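PDB 6WPU: flavin-containing monooxygenase from Allium sativum, which uses bound FAD to oxygenate the sulfur of S-allyl-L-cysteine, probably at the expense of NADPH and molecular oxygen as in related flavin monooxygenases. Local coordinates for residues R42-T47 against S359-L364; S351-A356 against D403-E408; V323-P326 against S331-F334; A33-A38 against F134-E139. All coordinates share one frame; numbering follows the deposited sequence.

Contact 1 of 4, residues R42-T47 against S359-L364. With SO4 (sulfate ion), chain C.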
loop_
_atom_site.group_PDB
_atom_site.type_symbol
_atom_site.label_atom_id
_atom_site.label_comp_id
_atom_site.label_asym_id
_atom_site.label_seq_id
_atom_site.Cartn_x
_atom_site.Cartn_y
_atom_site.Cartn_z
ATOM N N ARG A 42 5.625 21.887 2.480
ATOM C CA ARG A 42 5.200 23.281 2.489
ATOM C C ARG A 42 5.216 23.852 3.903
ATOM O O ARG A 42 5.666 24.981 4.119
ATOM C CB ARG A 42 3.808 23.408 1.858
ATOM C CG ARG A 42 3.329 24.874 1.695
ATOM C CD ARG A 42 2.370 25.295 2.811
ATOM N NE ARG A 42 1.197 24.424 2.871
ATOM C CZ ARG A 42 0.467 24.230 3.965
ATOM N NH1 ARG A 42 0.796 24.848 5.100
ATOM N NH2 ARG A 42 -0.585 23.405 3.930
ATOM N N ARG A 43 4.742 23.078 4.881
ATOM C CA ARG A 43 4.692 23.566 6.256
ATOM C C ARG A 43 6.073 23.908 6.784
ATOM O O ARG A 43 6.205 24.771 7.653
ATOM C CB ARG A 43 4.057 22.526 7.169
ATOM C CG ARG A 43 2.580 22.404 7.026
ATOM C CD ARG A 43 2.065 21.260 7.861
ATOM N NE ARG A 43 0.639 21.415 8.072
ATOM C CZ ARG A 43 -0.134 20.536 8.690
ATOM N NH1 ARG A 43 0.371 19.398 9.154
ATOM N NH2 ARG A 43 -1.424 20.803 8.829
ATOM N N GLU A 44 7.100 23.225 6.301
ATOM C CA GLU A 44 8.460 23.443 6.760
ATOM C C GLU A 44 9.201 24.504 5.940
ATOM O O GLU A 44 10.382 24.739 6.196
ATOM C CB GLU A 44 9.203 22.100 6.744
ATOM C CG GLU A 44 10.517 22.030 7.489
ATOM C CD GLU A 44 10.395 22.208 8.994
ATOM O OE1 GLU A 44 9.265 22.191 9.538
ATOM O OE2 GLU A 44 11.451 22.356 9.636
ATOM N N GLY A 45 8.537 25.158 4.977
ATOM C CA GLY A 45 9.131 26.256 4.228
ATOM C C GLY A 45 9.702 25.892 2.867
ATOM O O GLY A 45 10.222 26.775 2.178
ATOM N N HIS A 46 9.624 24.626 2.459
ATOM C CA HIS A 46 10.175 24.202 1.178
ATOM C C HIS A 46 9.218 24.518 0.035
ATOM O O HIS A 46 8.009 24.622 0.223
ATOM C CB HIS A 46 10.464 22.699 1.188
ATOM C CG HIS A 46 11.359 22.276 2.307
ATOM N ND1 HIS A 46 12.645 22.754 2.450
ATOM C CD2 HIS A 46 11.150 21.439 3.349
ATOM C CE1 HIS A 46 13.192 22.225 3.531
ATOM N NE2 HIS A 46 12.307 21.418 4.091
ATOM N N THR A 47 9.777 24.672 -1.161
ATOM C CA THR A 47 8.993 24.705 -2.388
ATOM C C THR A 47 9.020 23.321 -3.042
ATOM O O THR A 47 9.931 22.515 -2.814
ATOM C CB THR A 47 9.523 25.764 -3.357
ATOM O OG1 THR A 47 10.871 25.446 -3.714
ATOM C CG2 THR A 47 9.503 27.148 -2.716
ATOM N N SER A 359 15.188 20.902 5.904
ATOM C CA SER A 359 15.263 22.278 6.373
ATOM C C SER A 359 16.397 22.503 7.359
ATOM O O SER A 359 16.612 23.650 7.775
ATOM C CB SER A 359 13.948 22.698 7.038
ATOM O OG SER A 359 13.876 22.191 8.364
ATOM N N GLY A 360 17.120 21.453 7.744
ATOM C CA GLY A 360 18.163 21.594 8.736
ATOM C C GLY A 360 17.677 21.681 10.161
ATOM O O GLY A 360 18.509 21.757 11.074
ATOM N N ARG A 361 16.364 21.657 10.395
ATOM C CA ARG A 361 15.863 21.739 11.765
ATOM C C ARG A 361 16.298 20.535 12.595
ATOM O O ARG A 361 16.546 20.659 13.798
ATOM C CB ARG A 361 14.338 21.871 11.756
ATOM C CG ARG A 361 13.711 21.734 13.126
ATOM C CD ARG A 361 12.359 22.400 13.192
ATOM N NE ARG A 361 11.345 21.705 12.408
ATOM C CZ ARG A 361 10.739 20.576 12.786
ATOM N NH1 ARG A 361 11.062 19.991 13.937
ATOM N NH2 ARG A 361 9.811 20.024 12.008
ATOM N N ILE A 362 16.393 19.358 11.982
ATOM C CA ILE A 362 16.948 18.200 12.664
ATOM C C ILE A 362 18.015 17.589 11.770
ATOM O O ILE A 362 18.111 17.886 10.578
ATOM C CB ILE A 362 15.876 17.145 13.038
ATOM C CG1 ILE A 362 15.259 16.522 11.800
ATOM C CG2 ILE A 362 14.777 17.738 13.928
ATOM C CD1 ILE A 362 14.185 15.532 12.162
ATOM N N SER A 363 18.822 16.723 12.361
ATOM C CA SER A 363 19.958 16.138 11.675
ATOM C C SER A 363 19.748 14.644 11.450
ATOM O O SER A 363 18.984 13.984 12.158
ATOM C CB SER A 363 21.239 16.374 12.480
ATOM O OG SER A 363 22.385 16.050 11.718
ATOM N N LEU A 364 20.425 14.124 10.437
ATOM C CA LEU A 364 20.601 12.696 10.202
ATOM C C LEU A 364 21.953 12.252 10.750
ATOM O O LEU A 364 22.839 13.080 10.965
ATOM C CB LEU A 364 20.515 12.393 8.702
ATOM C CG LEU A 364 19.132 12.451 8.053
ATOM C CD1 LEU A 364 19.214 12.292 6.527
ATOM C CD2 LEU A 364 18.224 11.370 8.662
HETATM S S SO4 C . -1.823 24.325 7.501
HETATM O O1 SO4 C . -2.291 24.311 6.114
HETATM O O2 SO4 C . -2.679 23.481 8.328
HETATM O O3 SO4 C . -0.445 23.874 7.581
HETATM O O4 SO4 C . -1.854 25.703 7.981
#
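E44 reaches across to S359 and R361 mainly through one carboxylate oxygen, OE2, which accepts from two donors. S359 OG, which has A356 O as a second neighbour, donates to the anti lone pair of OE2 at 2.7 Å, while R361 NE approaches from the syn side at 2.8 Å between NE and E44 OE2, forming a salt bridge. A second arm is weak, with R361 NH2 3.3 Å from E44 OE1; the carboxylate and guanidinium planes are turned 59° apart, consistent with one strong and one weak bond. E44 gets there with CG anti to its backbone N (chi1 -166°) and a bend at chi2; R361 bends at chi3 to bring NE round. The bonds of E44 thus join the C-terminal ends of two helices, each finished by a Schellman motif, at G45 and G360, where positive phi suits glycine. S359 OG also accepts from R361 N at 3.3 Å, an ST turn that fixes the hydroxyl beside E44. H46 lays the edge of its ring along S359, CE1 3.4 Å from S359 N, while its NE2 bonds to A355 O of helix 343-358. On the far side, R42 and R43 gather a sulfate, probably from the crystallisation liquor, R43 NE lying 2.7 Å from sulfate O3.

Contact 2 of 4, residues S351-A356 against D403-E408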
loop_
_atom_site.group_PDB
_atom_site.type_symbol
_atom_site.label_atom_id
_atom_site.label_comp_id
_atom_site.label_asym_id
_atom_site.label_seq_id
_atom_site.Cartn_x
_atom_site.Cartn_y
_atom_site.Cartn_z
ATOM N N SER A 351 7.055 12.047 6.199
ATOM C CA SER A 351 7.337 13.233 5.413
ATOM C C SER A 351 7.578 14.431 6.323
ATOM O O SER A 351 8.329 15.338 5.961
ATOM C CB SER A 351 6.196 13.482 4.425
ATOM O OG SER A 351 4.961 13.586 5.104
ATOM N N LYS A 352 6.987 14.413 7.520
ATOM C CA LYS A 352 7.319 15.402 8.537
ATOM C C LYS A 352 8.795 15.305 8.917
ATOM O O LYS A 352 9.480 16.323 9.070
ATOM C CB LYS A 352 6.417 15.192 9.759
ATOM C CG LYS A 352 6.250 16.393 10.674
ATOM C CD LYS A 352 5.330 16.051 11.855
ATOM C CE LYS A 352 3.882 15.815 11.417
ATOM N NZ LYS A 352 3.209 17.094 11.007
ATOM N N TRP A 353 9.304 14.082 9.040
ATOM C CA TRP A 353 10.716 13.866 9.328
ATOM C C TRP A 353 11.590 14.342 8.173
ATOM O O TRP A 353 12.577 15.069 8.379
ATOM C CB TRP A 353 10.939 12.380 9.601
ATOM C CG TRP A 353 12.321 11.991 10.000
ATOM C CD1 TRP A 353 13.149 12.645 10.879
ATOM C CD2 TRP A 353 13.043 10.844 9.544
ATOM N NE1 TRP A 353 14.346 11.975 10.988
ATOM C CE2 TRP A 353 14.303 10.859 10.185
ATOM C CE3 TRP A 353 12.749 9.803 8.649
ATOM C CZ2 TRP A 353 15.266 9.873 9.967
ATOM C CZ3 TRP A 353 13.705 8.822 8.438
ATOM C CH2 TRP A 353 14.950 8.864 9.098
ATOM N N ILE A 354 11.231 13.945 6.948
ATOM C CA ILE A 354 12.005 14.334 5.773
ATOM C C ILE A 354 12.092 15.855 5.673
ATOM O O ILE A 354 13.170 16.415 5.451
ATOM C CB ILE A 354 11.396 13.728 4.500
ATOM C CG1 ILE A 354 11.550 12.206 4.476
ATOM C CG2 ILE A 354 12.038 14.346 3.241
ATOM C CD1 ILE A 354 10.666 11.576 3.391
ATOM N N ALA A 355 10.953 16.540 5.835
ATOM C CA ALA A 355 10.926 17.993 5.687
ATOM C C ALA A 355 11.821 18.671 6.720
ATOM O O ALA A 355 12.561 19.607 6.392
ATOM C CB ALA A 355 9.493 18.512 5.806
ATOM N N ALA A 356 11.787 18.188 7.968
ATOM C CA ALA A 356 12.610 18.769 9.018
ATOM C C ALA A 356 14.092 18.497 8.788
ATOM O O ALA A 356 14.936 19.333 9.135
ATOM C CB ALA A 356 12.168 18.236 10.376
ATOM N N ASP A 403 6.207 6.373 16.413
ATOM C CA ASP A 403 6.610 7.181 17.561
ATOM C C ASP A 403 8.069 7.603 17.455
ATOM O O ASP A 403 8.422 8.720 17.853
ATOM C CB ASP A 403 6.369 6.424 18.867
ATOM C CG ASP A 403 4.907 6.410 19.275
ATOM O OD1 ASP A 403 4.121 7.179 18.692
ATOM O OD2 ASP A 403 4.540 5.623 20.176
ATOM N N TRP A 404 8.937 6.726 16.936
ATOM C CA TRP A 404 10.319 7.132 16.700
ATOM C C TRP A 404 10.378 8.330 15.753
ATOM O O TRP A 404 11.120 9.292 15.993
ATOM C CB TRP A 404 11.140 5.966 16.143
ATOM C CG TRP A 404 12.593 6.313 16.006
ATOM C CD1 TRP A 404 13.563 6.146 16.946
ATOM C CD2 TRP A 404 13.233 6.928 14.875
ATOM N NE1 TRP A 404 14.771 6.609 16.473
ATOM C CE2 TRP A 404 14.594 7.094 15.205
ATOM C CE3 TRP A 404 12.786 7.349 13.619
ATOM C CZ2 TRP A 404 15.515 7.656 14.327
ATOM C CZ3 TRP A 404 13.703 7.914 12.739
ATOM C CH2 TRP A 404 15.055 8.056 13.099
ATOM N N LEU A 405 9.592 8.295 14.682
ATOM C CA LEU A 405 9.531 9.435 13.781
ATOM C C LEU A 405 8.984 10.663 14.497
ATOM O O LEU A 405 9.535 11.763 14.376
ATOM C CB LEU A 405 8.679 9.091 12.557
ATOM C CG LEU A 405 9.245 8.072 11.560
ATOM C CD1 LEU A 405 8.182 7.637 10.552
ATOM C CD2 LEU A 405 10.440 8.646 10.853
ATOM N N ALA A 406 7.902 10.492 15.267
ATOM C CA ALA A 406 7.331 11.623 15.999
ATOM C C ALA A 406 8.351 12.239 16.952
ATOM O O ALA A 406 8.453 13.471 17.065
ATOM C CB ALA A 406 6.084 11.181 16.765
ATOM N N ASN A 407 9.123 11.403 17.642
ATOM C CA ASN A 407 10.122 11.951 18.546
ATOM C C ASN A 407 11.235 12.664 17.791
ATOM O O ASN A 407 11.780 13.657 18.285
ATOM C CB ASN A 407 10.693 10.853 19.434
ATOM C CG ASN A 407 11.545 11.416 20.554
ATOM O OD1 ASN A 407 11.026 11.853 21.580
ATOM N ND2 ASN A 407 12.857 11.434 20.350
ATOM N N GLU A 408 11.579 12.200 16.590
ATOM C CA GLU A 408 12.576 12.919 15.802
ATOM C C GLU A 408 12.085 14.313 15.440
ATOM O O GLU A 408 12.850 15.281 15.488
ATOM C CB GLU A 408 12.924 12.124 14.545
ATOM C CG GLU A 408 13.779 10.911 14.832
ATOM C CD GLU A 408 15.078 11.300 15.531
ATOM O OE1 GLU A 408 15.924 11.974 14.900
ATOM O OE2 GLU A 408 15.237 10.949 16.715
HETATM O O HOH W 1 16.936 12.086 12.517
#
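W353 meets W404, L405 and E408 along the length of its indole, and the contact can be followed outward from its root. CB lies 4.0 Å from L405 CD2, a methyl that lies over the rim of the same face that W404 meets and comes closest at CE3, 3.4 Å away. On the pyrrole side, CD1 rests against E408 CB at 3.7 Å. NE1, the one polar atom of the ring, donates a hydrogen bond to a water in the ring plane, and that water donates in turn to E408 OE1 at 2.6 Å, so the buried N-H is satisfied through a bridge. The axes of 351-356 and 403-408, parts of helices 343-358 and 398-409, approach to 9.1 Å at 31°, and the indole lies along one side of the groove where the helices meet. Farther out, CZ2 touches W404 CH2 at 3.6 Å: the edge of W404 points into the face of W353 in a T-shaped stack, planes at 83°. W353 has CG anti to the backbone N (chi1 -176°), which turns one face of the ring toward helix 398-409. Replacing it with an alanine would probably leave the edge of W404 and the L405 methyl facing a gap and deprive the bridging water of its donor. Beyond the contact F324 meets the W353 ring edge to face, and W404 has a cation-pi partner in K321.

Contact 3 of 4, residues V323-P326 against S331-F334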
loop_
_atom_site.group_PDB
_atom_site.type_symbol
_atom_site.label_atom_id
_atom_site.label_comp_id
_atom_site.label_asym_id
_atom_site.label_seq_id
_atom_site.Cartn_x
_atom_site.Cartn_y
_atom_site.Cartn_z
ATOM N N VAL A 323 13.504 4.830 4.596
ATOM C CA VAL A 323 13.220 6.117 3.975
ATOM C C VAL A 323 14.393 6.626 3.142
ATOM O O VAL A 323 14.214 6.993 1.975
ATOM C CB VAL A 323 12.818 7.151 5.051
ATOM C CG1 VAL A 323 12.838 8.582 4.484
ATOM C CG2 VAL A 323 11.434 6.834 5.585
ATOM N N PHE A 324 15.592 6.673 3.739
ATOM C CA PHE A 324 16.749 7.398 3.206
ATOM C C PHE A 324 17.823 6.451 2.692
ATOM O O PHE A 324 18.411 5.709 3.490
ATOM C CB PHE A 324 17.361 8.292 4.289
ATOM C CG PHE A 324 16.604 9.549 4.571
ATOM C CD1 PHE A 324 16.521 10.564 3.620
ATOM C CD2 PHE A 324 16.021 9.753 5.813
ATOM C CE1 PHE A 324 15.841 11.756 3.895
ATOM C CE2 PHE A 324 15.347 10.945 6.100
ATOM C CZ PHE A 324 15.260 11.950 5.132
ATOM N N PRO A 325 18.169 6.478 1.411
ATOM C CA PRO A 325 19.399 5.805 0.959
ATOM C C PRO A 325 20.615 6.468 1.579
ATOM O O PRO A 325 20.848 7.665 1.354
ATOM C CB PRO A 325 19.382 6.001 -0.567
ATOM C CG PRO A 325 17.965 6.406 -0.908
ATOM C CD PRO A 325 17.442 7.129 0.313
ATOM N N PRO A 326 21.404 5.732 2.379
ATOM C CA PRO A 326 22.483 6.386 3.143
ATOM C C PRO A 326 23.423 7.213 2.286
ATOM O O PRO A 326 23.767 8.333 2.676
ATOM C CB PRO A 326 23.202 5.206 3.807
ATOM C CG PRO A 326 22.123 4.156 3.957
ATOM C CD PRO A 326 21.287 4.295 2.705
ATOM N N SER A 331 18.925 14.064 -0.033
ATOM C CA SER A 331 18.385 14.547 -1.300
ATOM C C SER A 331 17.497 13.508 -1.993
ATOM O O SER A 331 16.729 13.853 -2.898
ATOM C CB SER A 331 19.541 15.000 -2.212
ATOM O OG SER A 331 20.261 13.904 -2.746
ATOM N N LEU A 332 17.565 12.242 -1.599
ATOM C CA LEU A 332 16.622 11.263 -2.121
ATOM C C LEU A 332 15.987 10.549 -0.938
ATOM O O LEU A 332 16.689 10.152 -0.002
ATOM C CB LEU A 332 17.308 10.279 -3.075
ATOM C CG LEU A 332 16.386 9.199 -3.661
ATOM C CD1 LEU A 332 15.362 9.807 -4.628
ATOM C CD2 LEU A 332 17.199 8.114 -4.342
ATOM N N SER A 333 14.662 10.418 -0.964
ATOM C CA SER A 333 13.939 9.732 0.099
ATOM C C SER A 333 12.687 9.065 -0.470
ATOM O O SER A 333 12.227 9.390 -1.575
ATOM C CB SER A 333 13.568 10.702 1.218
ATOM O OG SER A 333 12.708 11.712 0.724
ATOM N N PHE A 334 12.140 8.126 0.307
ATOM C CA PHE A 334 10.960 7.354 -0.084
ATOM C C PHE A 334 9.906 7.449 1.007
ATOM O O PHE A 334 10.215 7.222 2.182
ATOM C CB PHE A 334 11.307 5.872 -0.322
ATOM C CG PHE A 334 12.239 5.635 -1.478
ATOM C CD1 PHE A 334 13.598 5.877 -1.345
ATOM C CD2 PHE A 334 11.755 5.159 -2.688
ATOM C CE1 PHE A 334 14.468 5.660 -2.409
ATOM C CE2 PHE A 334 12.617 4.930 -3.762
ATOM C CZ PHE A 334 13.976 5.186 -3.619
#
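V323 O accepts the backbone N-H of F334 at 2.9 Å, a bent bond (139° at the hydrogen), and also lies 3.3 Å from S333 CA in a CA-H...O contact. The chain at V323 and F324 forms a classic beta bulge opposite Y320, and just beyond it the segment runs past strand 332-334, an outermost strand of the parallel sheet that includes the Rossmann-type strand 24-28. P325 suits this place because it has no N-H to leave without an acceptor and offers a compact apolar ring: its CG sits 3.9 Å from L332 CD2 and equally far from F334 CE1, touching the latter in the plane of the phenyl ring. A glycine in its place would probably leave L332 CD2 and the F334 edge without this apolar partner and give the backbone more freedom to turn. F324 starts away from the strand, yet its ring comes back: with CG anti to the carbonyl carbon (chi1 -76°), it carries CE1 to within 3.7 Å of S333 CB. The small serine gives the phenyl ring room to approach. Helix 343-358 lies against V323, F324 and S333 through I354. At the strand's end, the V323 methyl CG2 lies 3.6 Å from F334 O.

Contact 4 of 4, residues A33-A38 against F134-E139. With FAD (flavin-adenine dinucleotide), chain B.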
loop_
_atom_site.group_PDB
_atom_site.type_symbol
_atom_site.label_atom_id
_atom_site.label_comp_id
_atom_site.label_asym_id
_atom_site.label_seq_id
_atom_site.Cartn_x
_atom_site.Cartn_y
_atom_site.Cartn_z
ATOM N N ALA A 33 0.300 9.310 -0.080
ATOM C CA ALA A 33 1.671 9.604 0.336
ATOM C C ALA A 33 2.136 10.948 -0.212
ATOM O O ALA A 33 2.614 11.803 0.539
ATOM C CB ALA A 33 2.602 8.485 -0.129
ATOM N N GLY A 34 2.002 11.149 -1.529
ATOM C CA GLY A 34 2.409 12.411 -2.134
ATOM C C GLY A 34 1.622 13.604 -1.615
ATOM O O GLY A 34 2.182 14.684 -1.407
ATOM N N LEU A 35 0.320 13.429 -1.383
ATOM C CA LEU A 35 -0.483 14.541 -0.869
ATOM C C LEU A 35 0.038 15.021 0.478
ATOM O O LEU A 35 0.222 16.224 0.689
ATOM C CB LEU A 35 -1.954 14.136 -0.747
ATOM C CG LEU A 35 -2.655 13.897 -2.077
ATOM C CD1 LEU A 35 -3.983 13.204 -1.842
ATOM C CD2 LEU A 35 -2.848 15.211 -2.800
ATOM N N VAL A 36 0.263 14.099 1.420
ATOM C CA VAL A 36 0.675 14.569 2.736
ATOM C C VAL A 36 2.132 15.031 2.695
ATOM O O VAL A 36 2.512 15.971 3.408
ATOM C CB VAL A 36 0.401 13.498 3.818
ATOM C CG1 VAL A 36 1.399 12.323 3.762
ATOM C CG2 VAL A 36 0.368 14.145 5.209
ATOM N N THR A 37 2.949 14.437 1.819
ATOM C CA THR A 37 4.327 14.890 1.670
ATOM C C THR A 37 4.370 16.333 1.180
ATOM O O THR A 37 5.165 17.143 1.674
ATOM C CB THR A 37 5.103 13.967 0.716
ATOM O OG1 THR A 37 5.204 12.659 1.288
ATOM C CG2 THR A 37 6.525 14.494 0.477
ATOM N N ALA A 38 3.505 16.675 0.219
ATOM C CA ALA A 38 3.429 18.047 -0.265
ATOM C C ALA A 38 3.074 19.002 0.864
ATOM O O ALA A 38 3.664 20.083 0.984
ATOM C CB ALA A 38 2.405 18.152 -1.393
ATOM N N PHE A 134 -5.654 21.662 2.611
ATOM C CA PHE A 134 -4.269 22.054 2.822
ATOM C C PHE A 134 -3.621 22.602 1.556
ATOM O O PHE A 134 -2.390 22.696 1.479
ATOM C CB PHE A 134 -3.504 20.867 3.412
ATOM C CG PHE A 134 -4.078 20.411 4.743
ATOM C CD1 PHE A 134 -3.957 21.211 5.875
ATOM C CD2 PHE A 134 -4.783 19.225 4.847
ATOM C CE1 PHE A 134 -4.495 20.817 7.086
ATOM C CE2 PHE A 134 -5.329 18.820 6.055
ATOM C CZ PHE A 134 -5.189 19.612 7.177
ATOM N N GLY A 135 -4.436 23.004 0.576
ATOM C CA GLY A 135 -3.954 23.698 -0.607
ATOM C C GLY A 135 -3.003 22.902 -1.467
ATOM O O GLY A 135 -2.223 23.492 -2.219
ATOM N N VAL A 136 -3.041 21.574 -1.377
ATOM C CA VAL A 136 -2.125 20.729 -2.140
ATOM C C VAL A 136 -2.657 20.431 -3.539
ATOM O O VAL A 136 -1.903 20.496 -4.513
ATOM C CB VAL A 136 -1.844 19.424 -1.372
ATOM C CG1 VAL A 136 -1.081 18.450 -2.264
ATOM C CG2 VAL A 136 -1.063 19.702 -0.103
ATOM N N SER A 137 -3.949 20.101 -3.654
ATOM C CA SER A 137 -4.513 19.640 -4.926
ATOM C C SER A 137 -4.249 20.626 -6.058
ATOM O O SER A 137 -3.857 20.237 -7.167
ATOM C CB SER A 137 -6.022 19.429 -4.786
ATOM O OG SER A 137 -6.331 18.353 -3.935
ATOM N N ARG A 138 -4.473 21.910 -5.795
ATOM C CA ARG A 138 -4.374 22.916 -6.840
ATOM C C ARG A 138 -2.959 23.041 -7.396
ATOM O O ARG A 138 -2.779 23.632 -8.466
ATOM C CB ARG A 138 -4.834 24.260 -6.287
ATOM C CG ARG A 138 -3.863 24.797 -5.262
ATOM C CD ARG A 138 -4.368 26.001 -4.494
ATOM N NE ARG A 138 -3.486 26.222 -3.347
ATOM C CZ ARG A 138 -3.479 27.316 -2.598
ATOM N NH1 ARG A 138 -4.304 28.318 -2.874
ATOM N NH2 ARG A 138 -2.640 27.409 -1.575
ATOM N N GLU A 139 -1.953 22.503 -6.705
ATOM C CA GLU A 139 -0.572 22.610 -7.158
ATOM C C GLU A 139 -0.067 21.355 -7.871
ATOM O O GLU A 139 1.056 21.365 -8.388
ATOM C CB GLU A 139 0.337 22.941 -5.969
ATOM C CG GLU A 139 -0.153 24.167 -5.196
ATOM C CD GLU A 139 0.796 24.617 -4.101
ATOM O OE1 GLU A 139 1.895 24.029 -3.982
ATOM O OE2 GLU A 139 0.439 25.563 -3.360
HETATM P PA FAD B . -0.788 5.054 -4.283
HETATM O O1A FAD B . -2.227 5.157 -3.775
HETATM O O2A FAD B . -0.398 3.994 -5.185
HETATM O O5B FAD B . -0.365 6.274 -5.072
HETATM C C5B FAD B . 0.808 6.442 -5.859
HETATM C C4B FAD B . 0.607 7.559 -6.909
HETATM O O4B FAD B . 1.759 7.862 -7.645
HETATM C C3B FAD B . -0.481 7.242 -7.898
HETATM O O3B FAD B . -1.398 8.284 -7.980
HETATM C C2B FAD B . 0.227 7.081 -9.197
HETATM O O2B FAD B . -0.534 7.455 -10.288
HETATM C C1B FAD B . 1.402 7.992 -8.995
HETATM N N9A FAD B . 2.557 7.648 -9.792
HETATM C C8A FAD B . 3.115 6.380 -9.905
HETATM N N7A FAD B . 4.171 6.421 -10.727
HETATM C C5A FAD B . 4.337 7.722 -11.208
HETATM C C6A FAD B . 5.234 8.339 -12.078
HETATM N N6A FAD B . 6.302 7.597 -12.705
HETATM N N1A FAD B . 5.127 9.657 -12.322
HETATM C C2A FAD B . 4.140 10.406 -11.764
HETATM N N3A FAD B . 3.241 9.853 -10.917
HETATM C C4A FAD B . 3.312 8.525 -10.622
HETATM N N1 FAD B . -5.002 1.490 3.635
HETATM C C2 FAD B . -5.938 1.961 4.622
HETATM O O2 FAD B . -5.602 2.974 5.451
HETATM N N3 FAD B . -7.143 1.320 4.808
HETATM C C4 FAD B . -7.505 0.269 3.993
HETATM O O4 FAD B . -8.691 -0.372 4.141
HETATM C C4X FAD B . -6.685 -0.093 2.820
HETATM N N5 FAD B . -7.171 -0.985 1.872
HETATM C C5X FAD B . -6.396 -1.277 0.754
HETATM C C6 FAD B . -6.881 -2.187 -0.196
HETATM C C7 FAD B . -6.110 -2.466 -1.320
HETATM C C7M FAD B . -6.636 -3.453 -2.328
HETATM C C8 FAD B . -4.871 -1.857 -1.500
HETATM C C8M FAD B . -4.016 -2.147 -2.693
HETATM C C9 FAD B . -4.383 -0.951 -0.551
HETATM C C9A FAD B . -5.143 -0.662 0.572
HETATM N N10 FAD B . -4.650 0.282 1.538
HETATM C C10 FAD B . -5.421 0.582 2.669
HETATM C "C1'" FAD B . -3.320 0.890 1.370
HETATM C "C2'" FAD B . -3.139 2.032 0.393
HETATM O "O2'" FAD B . -2.109 1.722 -0.451
HETATM C "C3'" FAD B . -2.723 3.218 1.233
HETATM O "O3'" FAD B . -3.886 3.550 1.887
HETATM C "C4'" FAD B . -2.230 4.437 0.461
HETATM O "O4'" FAD B . -3.149 4.695 -0.536
HETATM C "C5'" FAD B . -0.810 4.361 -0.109
HETATM O "O5'" FAD B . -0.799 5.408 -1.036
HETATM P P FAD B . 0.380 5.921 -1.961
HETATM O O1P FAD B . 0.299 7.476 -2.199
HETATM O O2P FAD B . 1.689 5.321 -1.309
HETATM O O3P FAD B . 0.285 4.893 -3.243
#
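L35 and A38, one helical turn apart, receive the side chain of V136, but the helix that carries them begins its work at the cofactor. A33, near the start of helix 32-43, donates its backbone N to FAD O1P at 2.8 Å, and its small methyl sits close beside the same phosphate, A33 CB lying 3.3 Å from FAD O1P. Next comes G34, which fits the last glycine of a GxGxxG pattern, as in the dinucleotide-binding Rossmann fold. L35 follows; chi1 of -68° and an extended chi2 together bring its CD2 methyl toward the loop, where CD2 stops 3.7 Å from V136 CG1. V36 and T37 face the other way: V36 packs on E348 and S351 of helix 343-358, and T37 OG1 donates to A33 O at 2.8 Å, from above the carbonyl plane, alongside the normal helix bond from T37 N. A38 closes the segment, its CB 3.6 Å from V136 CG1 and 4.0 Å from V136 CG2. An alanine is apt here because its short side chain lets the valine come in close. V136 itself, with CG1 anti to the backbone N (chi1 171°), directs its branched end at the helix, in the loop that leads from helix 120-133 to strand 140-142. The positive phi of G135 just before it favours glycine. No hydrogen bond joins the two segments, and the meeting is mainly of methyl groups: within them the hold is apolar, while R42 farther along the helix bonds F134 O, and the N-H of A33 is directed to the FAD phosphate.

In the fold
Helix 32-43 joins contacts 1 and 4: its start in contact 4 meets the FAD phosphate, and its far end enters contact 1, their centres about 16 Å apart, where R42 NH2 reaches F134 O at 3.1 Å. Contact 1 abuts contact 2 through H46 on A355, through I362 N, 3.2 Å from A356 O, and through I362 CD1 on W353. Contact 2 in turn packs on contact 3, whose strand 332-334 precedes helix 343-358 in the chain; I354 CG1 lies 3.8 Å from V323 CG1. S351 also touches T37, linking contacts 2 and 4. Contact 3 and contact 4 do not touch, but F334's side chain is about 10 Å from FAD, against about 14 Å for L405 in contact 2.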